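Local coordinates for protein transcriptional regulator, TetR family (Myxococcus xanthus, PDB 5K7F) that probably represses transcription by binding a cis-regulatory DNA site, and is linked to control of alternative isovaleryl coenzyme A biosynthesis, at residues 142-146 / 157-162. Residues are numbered along the deposited sequence; the frame is centred on the assembly and turned at random.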
# COMPACT_ATOMS: atom_id res chain seq x y z
N GLU A 142 16.49 1.07 -7.68
CA GLU A 142 16.87 0.12 -8.74
C GLU A 142 18.38 0.07 -8.94
O GLU A 142 18.95 -1.01 -9.07
CB GLU A 142 16.16 0.46 -10.06
CG GLU A 142 14.67 0.25 -10.04
CD GLU A 142 13.98 0.28 -11.41
OE1 GLU A 142 14.63 0.49 -12.44
OE2 GLU A 142 12.74 0.08 -11.43
N GLU A 143 19.05 1.22 -8.91
CA GLU A 143 20.51 1.22 -9.05
C GLU A 143 21.17 0.45 -7.92
O GLU A 143 22.09 -0.34 -8.15
CB GLU A 143 21.03 2.66 -9.13
N ALA A 144 20.70 0.62 -6.68
CA ALA A 144 21.27 -0.13 -5.57
C ALA A 144 21.01 -1.63 -5.69
O ALA A 144 21.92 -2.45 -5.47
CB ALA A 144 20.72 0.38 -4.24
N PHE A 145 19.79 -2.02 -6.06
CA PHE A 145 19.53 -3.45 -6.28
C PHE A 145 20.45 -4.00 -7.38
O PHE A 145 21.05 -5.06 -7.20
CB PHE A 145 18.05 -3.66 -6.60
CG PHE A 145 17.18 -3.88 -5.39
CD1 PHE A 145 17.24 -5.06 -4.69
CD2 PHE A 145 16.33 -2.88 -4.93
CE1 PHE A 145 16.41 -5.25 -3.60
CE2 PHE A 145 15.52 -3.09 -3.86
CZ PHE A 145 15.56 -4.27 -3.19
N SER A 146 20.63 -3.26 -8.47
CA SER A 146 21.54 -3.68 -9.55
C SER A 146 22.96 -3.93 -9.07
O SER A 146 23.57 -4.95 -9.41
CB SER A 146 21.55 -2.62 -10.64
OG SER A 146 20.36 -2.75 -11.39
N VAL A 157 17.92 -10.60 -8.24
CA VAL A 157 16.53 -10.17 -8.37
C VAL A 157 16.50 -9.09 -9.45
O VAL A 157 17.46 -8.35 -9.63
CB VAL A 157 15.96 -9.66 -7.02
CG1 VAL A 157 16.59 -8.33 -6.64
CG2 VAL A 157 14.47 -9.54 -7.06
N ASP A 158 15.40 -9.06 -10.21
CA ASP A 158 15.17 -7.97 -11.14
C ASP A 158 15.09 -6.67 -10.36
O ASP A 158 14.33 -6.60 -9.38
CB ASP A 158 13.88 -8.18 -11.92
CG ASP A 158 13.63 -7.08 -12.93
OD1 ASP A 158 13.15 -6.00 -12.52
OD2 ASP A 158 13.91 -7.31 -14.13
N PRO A 159 15.88 -5.64 -10.72
CA PRO A 159 15.94 -4.44 -9.85
C PRO A 159 14.60 -3.74 -9.65
O PRO A 159 14.40 -3.11 -8.60
CB PRO A 159 16.93 -3.52 -10.58
CG PRO A 159 17.70 -4.39 -11.50
CD PRO A 159 16.87 -5.60 -11.81
N THR A 160 13.70 -3.77 -10.65
CA THR A 160 12.37 -3.18 -10.50
C THR A 160 11.54 -3.98 -9.51
O THR A 160 10.81 -3.41 -8.70
CB THR A 160 11.67 -3.11 -11.87
OG1 THR A 160 12.52 -2.40 -12.79
CG2 THR A 160 10.35 -2.38 -11.78
N VAL A 161 11.62 -5.32 -9.59
CA VAL A 161 10.98 -6.16 -8.58
C VAL A 161 11.51 -5.82 -7.20
O VAL A 161 10.74 -5.60 -6.24
CB VAL A 161 11.20 -7.64 -8.94
CG1 VAL A 161 10.63 -8.57 -7.87
CG2 VAL A 161 10.56 -7.95 -10.30
N GLY A 162 12.83 -5.80 -7.06
CA GLY A 162 13.45 -5.43 -5.78
C GLY A 162 12.91 -4.10 -5.28
O GLY A 162 12.41 -4.01 -4.17
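T160 OG1 is shared by two partners: it gives a weak hydrogen bond to E142 OE2, 2.8 Å away, and its stronger partner is R182 of the second subunit. The E142 chain reaches it by running extended beyond CG (chi2 -167°), so that the two side chains lie side by side and point the same way; on its path E142 CG passes 3.7 Å from P159 O. P159, the first residue of helix 159-171, sets its ring against helix 125-150, where P159 CB lies 3.6 Å from E142 O and 4.1 Å from F145 CB. The F145 ring packs against the first turn of helix 159-171. G162 CA sits 3.6 Å from the ring centroid and 12° off its normal, a CH-pi contact over the face. V157 CG1 reaches F145 CD1 at 3.9 Å. A serine in place of F145 would probably strip G162 of its CH-pi partner and V157 of its apolar neighbour, opening a gap where L93 of helix 89-105 and M195 of the second subunit also pack. Helix 159-171 starts with an N-cap: D158 OD1 accepts from T160 N at 3.0 Å and, weakly, from V161 N, while R182 of the second subunit forms a salt bridge with the same carboxylate. The contact thus joins two helices that follow each other in sequence, linked by residues 151-158, at the dimer interface of the all-helical C-terminal domain of a TetR-family regulator.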